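Local atomic coordinates of MIP07328p (Drosophila melanogaster, PDB entry 6FKK), a protein that probably acts as an axon guidance cue of the semaphorin family, a chemorepellent signal that binds semaphorin receptors on other cells. Residues L475-C487 against D492-N506. Numbering follows the deposited sequence.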
loop_
_atom_site.group_PDB
_atom_site.type_symbol
_atom_site.label_atom_id
_atom_site.label_comp_id
_atom_site.label_asym_id
_atom_site.label_seq_id
_atom_site.Cartn_x
_atom_site.Cartn_y
_atom_site.Cartn_z
ATOM N N LEU A 475 7.153 -6.598 17.435
ATOM C CA LEU A 475 7.792 -6.388 16.139
ATOM C C LEU A 475 8.995 -7.305 15.955
ATOM O O LEU A 475 9.279 -7.735 14.831
ATOM C CB LEU A 475 8.211 -4.924 15.995
ATOM C CG LEU A 475 8.747 -4.470 14.637
ATOM C CD1 LEU A 475 7.620 -4.368 13.618
ATOM C CD2 LEU A 475 9.481 -3.147 14.770
ATOM N N HIS A 476 9.706 -7.613 17.036
ATOM C CA HIS A 476 10.844 -8.519 16.996
ATOM C C HIS A 476 10.837 -9.357 18.263
ATOM O O HIS A 476 10.704 -8.817 19.366
ATOM C CB HIS A 476 12.163 -7.750 16.866
ATOM C CG HIS A 476 12.284 -6.968 15.595
ATOM N ND1 HIS A 476 12.637 -7.548 14.395
ATOM C CD2 HIS A 476 12.106 -5.651 15.337
ATOM C CE1 HIS A 476 12.670 -6.623 13.453
ATOM N NE2 HIS A 476 12.350 -5.463 13.999
ATOM N N HIS A 477 10.982 -10.673 18.102
ATOM C CA HIS A 477 10.839 -11.614 19.205
ATOM C C HIS A 477 12.155 -11.905 19.915
ATOM O O HIS A 477 12.349 -13.028 20.401
ATOM C CB HIS A 477 10.217 -12.919 18.702
ATOM C CG HIS A 477 9.003 -12.724 17.849
ATOM N ND1 HIS A 477 7.739 -12.572 18.375
ATOM C CD2 HIS A 477 8.860 -12.669 16.504
ATOM C CE1 HIS A 477 6.870 -12.424 17.392
ATOM N NE2 HIS A 477 7.523 -12.479 16.246
ATOM N N CYS A 478 13.070 -10.935 19.988
ATOM C CA CYS A 478 14.340 -11.185 20.665
ATOM C C CYS A 478 14.119 -11.470 22.146
ATOM O O CYS A 478 14.638 -12.454 22.685
ATOM C CB CYS A 478 15.291 -9.998 20.495
ATOM S SG CYS A 478 15.495 -9.334 18.821
ATOM N N SER A 479 13.342 -10.621 22.819
ATOM C CA SER A 479 13.126 -10.773 24.253
ATOM C C SER A 479 12.176 -11.911 24.593
ATOM O O SER A 479 11.983 -12.198 25.779
ATOM C CB SER A 479 12.592 -9.467 24.843
ATOM O OG SER A 479 11.366 -9.099 24.236
ATOM N N HIS A 480 11.583 -12.565 23.596
ATOM C CA HIS A 480 10.650 -13.655 23.840
ATOM C C HIS A 480 11.268 -15.031 23.633
ATOM O O HIS A 480 10.611 -16.036 23.929
ATOM C CB HIS A 480 9.415 -13.508 22.943
ATOM C CG HIS A 480 8.545 -12.344 23.300
ATOM N ND1 HIS A 480 8.951 -11.035 23.151
ATOM C CD2 HIS A 480 7.289 -12.292 23.804
ATOM C CE1 HIS A 480 7.982 -10.227 23.546
ATOM N NE2 HIS A 480 6.962 -10.965 23.946
ATOM N N ILE A 481 12.499 -15.109 23.137
ATOM C CA ILE A 481 13.205 -16.374 22.974
ATOM C C ILE A 481 14.292 -16.450 24.037
ATOM O O ILE A 481 15.025 -15.478 24.259
ATOM C CB ILE A 481 13.789 -16.524 21.556
ATOM C CG1 ILE A 481 14.589 -17.823 21.437
ATOM C CG2 ILE A 481 14.641 -15.323 21.183
ATOM C CD1 ILE A 481 13.762 -19.069 21.668
ATOM N N VAL A 482 14.376 -17.593 24.711
ATOM C CA VAL A 482 15.374 -17.800 25.751
ATOM C C VAL A 482 16.464 -18.776 25.327
ATOM O O VAL A 482 17.556 -18.748 25.917
ATOM C CB VAL A 482 14.718 -18.272 27.065
ATOM C CG1 VAL A 482 13.874 -17.159 27.663
ATOM C CG2 VAL A 482 13.874 -19.510 26.814
ATOM N N ASP A 483 16.213 -19.625 24.336
ATOM C CA ASP A 483 17.204 -20.589 23.883
ATOM C C ASP A 483 18.169 -19.946 22.896
ATOM O O ASP A 483 17.778 -19.114 22.071
ATOM C CB ASP A 483 16.514 -21.792 23.237
ATOM C CG ASP A 483 17.493 -22.871 22.803
ATOM O OD1 ASP A 483 18.665 -22.836 23.235
ATOM O OD2 ASP A 483 17.085 -23.757 22.023
ATOM N N CYS A 484 19.441 -20.340 22.991
ATOM C CA CYS A 484 20.455 -19.850 22.061
ATOM C C CYS A 484 20.211 -20.369 20.652
ATOM O O CYS A 484 20.384 -19.634 19.674
ATOM C CB CYS A 484 21.841 -20.261 22.552
ATOM S SG CYS A 484 23.228 -20.034 21.407
ATOM N N LEU A 485 19.817 -21.639 20.533
ATOM C CA LEU A 485 19.536 -22.214 19.223
ATOM C C LEU A 485 18.411 -21.463 18.524
ATOM O O LEU A 485 18.457 -21.252 17.307
ATOM C CB LEU A 485 19.189 -23.695 19.370
ATOM C CG LEU A 485 20.222 -24.547 20.113
ATOM C CD1 LEU A 485 19.689 -25.949 20.373
ATOM C CD2 LEU A 485 21.522 -24.601 19.329
ATOM N N GLY A 486 17.394 -21.044 19.280
ATOM C CA GLY A 486 16.307 -20.283 18.689
ATOM C C GLY A 486 16.705 -18.872 18.307
ATOM O O GLY A 486 16.174 -18.317 17.339
ATOM N N CYS A 487 17.638 -18.274 19.050
ATOM C CA CYS A 487 18.085 -16.920 18.738
ATOM C C CYS A 487 18.855 -16.884 17.421
ATOM O O CYS A 487 18.764 -15.908 16.667
ATOM C CB CYS A 487 18.941 -16.382 19.886
ATOM S SG CYS A 487 19.394 -14.628 19.802
ATOM N N ASP A 492 16.724 -13.257 12.555
ATOM C CA ASP A 492 16.329 -11.855 12.556
ATOM C C ASP A 492 17.582 -10.993 12.660
ATOM O O ASP A 492 18.375 -11.179 13.590
ATOM C CB ASP A 492 15.381 -11.562 13.725
ATOM C CG ASP A 492 14.665 -10.218 13.596
ATOM O OD1 ASP A 492 15.318 -9.209 13.258
ATOM O OD2 ASP A 492 13.440 -10.174 13.843
ATOM N N PRO A 493 17.805 -10.059 11.729
ATOM C CA PRO A 493 19.029 -9.241 11.787
ATOM C C PRO A 493 19.144 -8.396 13.042
ATOM O O PRO A 493 20.233 -7.877 13.318
ATOM C CB PRO A 493 18.920 -8.358 10.534
ATOM C CG PRO A 493 17.461 -8.332 10.215
ATOM C CD PRO A 493 16.941 -9.686 10.597
ATOM N N ILE A 494 18.070 -8.256 13.816
ATOM C CA ILE A 494 18.092 -7.411 15.002
ATOM C C ILE A 494 18.341 -8.196 16.289
ATOM O O ILE A 494 18.700 -7.585 17.308
ATOM C CB ILE A 494 16.782 -6.604 15.105
ATOM C CG1 ILE A 494 17.040 -5.228 15.715
ATOM C CG2 ILE A 494 15.741 -7.361 15.912
ATOM C CD1 ILE A 494 15.880 -4.280 15.540
ATOM N N CYS A 495 18.173 -9.517 16.276
ATOM C CA CYS A 495 18.425 -10.347 17.448
ATOM C C CYS A 495 19.810 -10.973 17.341
ATOM O O CYS A 495 20.158 -11.550 16.305
ATOM C CB CYS A 495 17.372 -11.449 17.600
ATOM S SG CYS A 495 15.626 -10.938 17.579
ATOM N N ALA A 496 20.592 -10.856 18.411
ATOM C CA ALA A 496 21.892 -11.501 18.509
ATOM C C ALA A 496 22.010 -12.144 19.882
ATOM O O ALA A 496 21.356 -11.725 20.840
ATOM C CB ALA A 496 23.040 -10.509 18.275
ATOM N N TRP A 497 22.849 -13.172 19.973
ATOM C CA TRP A 497 22.993 -13.958 21.193
ATOM C C TRP A 497 24.260 -13.547 21.932
ATOM O O TRP A 497 25.364 -13.657 21.388
ATOM C CB TRP A 497 23.027 -15.452 20.883
ATOM C CG TRP A 497 23.201 -16.292 22.105
ATOM C CD1 TRP A 497 24.346 -16.899 22.528
ATOM C CD2 TRP A 497 22.198 -16.603 23.076
ATOM N NE1 TRP A 497 24.116 -17.578 23.700
ATOM C CE2 TRP A 497 22.804 -17.409 24.060
ATOM C CE3 TRP A 497 20.844 -16.280 23.210
ATOM C CZ2 TRP A 497 22.103 -17.903 25.157
ATOM C CZ3 TRP A 497 20.151 -16.767 24.300
ATOM C CH2 TRP A 497 20.781 -17.569 25.260
ATOM N N ASP A 498 24.098 -13.088 23.170
ATOM C CA ASP A 498 25.232 -12.749 24.018
ATOM C C ASP A 498 25.742 -14.005 24.715
ATOM O O ASP A 498 24.969 -14.733 25.344
ATOM C CB ASP A 498 24.830 -11.690 25.049
ATOM C CG ASP A 498 26.019 -11.133 25.817
ATOM O OD1 ASP A 498 27.165 -11.529 25.521
ATOM O OD2 ASP A 498 25.809 -10.289 26.717
ATOM N N LEU A 499 27.043 -14.264 24.593
ATOM C CA LEU A 499 27.624 -15.410 25.282
ATOM C C LEU A 499 27.939 -15.093 26.736
ATOM O O LEU A 499 27.953 -16.003 27.572
ATOM C CB LEU A 499 28.885 -15.879 24.557
ATOM C CG LEU A 499 28.649 -16.539 23.200
ATOM C CD1 LEU A 499 29.963 -16.994 22.581
ATOM C CD2 LEU A 499 27.690 -17.703 23.354
ATOM N N GLN A 500 28.191 -13.821 27.052
ATOM C CA GLN A 500 28.437 -13.434 28.436
ATOM C C GLN A 500 27.199 -13.657 29.293
ATOM O O GLN A 500 27.280 -14.225 30.387
ATOM C CB GLN A 500 28.878 -11.973 28.508
ATOM C CG GLN A 500 30.305 -11.725 28.066
ATOM C CD GLN A 500 30.761 -10.316 28.380
ATOM O OE1 GLN A 500 29.947 -9.431 28.641
ATOM N NE2 GLN A 500 32.069 -10.103 28.365
ATOM N N THR A 501 26.044 -13.203 28.818
ATOM C CA THR A 501 24.770 -13.415 29.494
ATOM C C THR A 501 23.856 -14.170 28.544
ATOM O O THR A 501 23.541 -13.672 27.459
ATOM C CB THR A 501 24.127 -12.092 29.912
ATOM O OG1 THR A 501 23.646 -11.404 28.750
ATOM C CG2 THR A 501 25.139 -11.212 30.625
ATOM N N HIS A 502 23.433 -15.367 28.946
ATOM C CA HIS A 502 22.588 -16.206 28.099
ATOM C C HIS A 502 21.242 -15.514 27.904
ATOM O O HIS A 502 20.245 -15.803 28.571
ATOM C CB HIS A 502 22.438 -17.595 28.700
ATOM C CG HIS A 502 23.695 -18.407 28.639
ATOM N ND1 HIS A 502 23.971 -19.271 27.602
ATOM C CD2 HIS A 502 24.758 -18.469 29.476
ATOM C CE1 HIS A 502 25.146 -19.840 27.808
ATOM N NE2 HIS A 502 25.644 -19.370 28.937
ATOM N N GLU A 503 21.221 -14.579 26.955
ATOM C CA GLU A 503 20.047 -13.758 26.690
ATOM C C GLU A 503 20.103 -13.283 25.246
ATOM O O GLU A 503 21.102 -12.689 24.830
ATOM C CB GLU A 503 19.990 -12.566 27.653
ATOM C CG GLU A 503 18.831 -11.612 27.419
ATOM C CD GLU A 503 18.908 -10.373 28.294
ATOM O OE1 GLU A 503 19.981 -10.121 28.884
ATOM O OE2 GLU A 503 17.894 -9.650 28.392
ATOM N N CYS A 504 19.044 -13.554 24.484
ATOM C CA CYS A 504 18.935 -13.082 23.108
ATOM C C CYS A 504 18.575 -11.600 23.141
ATOM O O CYS A 504 17.484 -11.229 23.583
ATOM C CB CYS A 504 17.889 -13.897 22.352
ATOM S SG CYS A 504 17.786 -13.637 20.555
ATOM N N LYS A 505 19.489 -10.748 22.678
ATOM C CA LYS A 505 19.369 -9.307 22.846
ATOM C C LYS A 505 18.972 -8.621 21.545
ATOM O O LYS A 505 19.294 -9.085 20.448
ATOM C CB LYS A 505 20.679 -8.702 23.363
ATOM C CG LYS A 505 20.991 -9.049 24.809
ATOM C CD LYS A 505 22.272 -8.383 25.281
ATOM C CE LYS A 505 22.545 -8.694 26.744
ATOM N NZ LYS A 505 23.819 -8.081 27.213
ATOM N N ASN A 506 18.270 -7.500 21.691
ATOM C CA ASN A 506 17.866 -6.663 20.570
ATOM C C ASN A 506 18.950 -5.619 20.325
ATOM O O ASN A 506 19.296 -4.855 21.232
ATOM C CB ASN A 506 16.519 -6.002 20.867
ATOM C CG ASN A 506 15.980 -5.201 19.696
ATOM O OD1 ASN A 506 16.658 -4.330 19.152
ATOM N ND2 ASN A 506 14.744 -5.492 19.306
#
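Two of the three disulfides of the PSI domain (plexin repeat), Cys-478 to Cys-495 and Cys-487 to Cys-504, pin the loop and first helical turn of 475-487 onto the antiparallel hairpin of 492-506, beside the sema beta-propeller. Ile-481 lays CG2 against Cys-504 SG at 3.6 Å. The helix, N-capped by Asp-483, places Cys-484 over one face of the Trp-497 indole: CB stands 3.6 Å from the centroid of the six-membered ring, a CH-pi contact, while SG lies 3.5 Å from that of the five-membered ring. With SG anti to the backbone N (chi1 169°), the sulfur reaches the pyrrole side and continues into the disulfide with Cys-534. Cys-487 SG lies farther off, at the edge of the six-membered ring, while its CB touches Trp-497 CE3 at 3.8 Å. At the propeller end, His-476 ND1 donates to Asp-492 OD2 on its syn side, 2.8 Å away and nearly straight at 170°, with ring and carboxylate planes 65° apart. Ile-494 CG2 sits over a face of the imidazole, 3.7 Å from its centroid. Asp-492 OD1 takes the backbone N of Ile-494 in an Asx turn, and His-476 NE2 bonds to His-392 ND1 of the propeller strand 386-396. Covalent links thus fix the hairpin to the helix, while the buried histidine, held at both ring nitrogens, ties this small domain to the propeller and is probably polarised by the carboxylate.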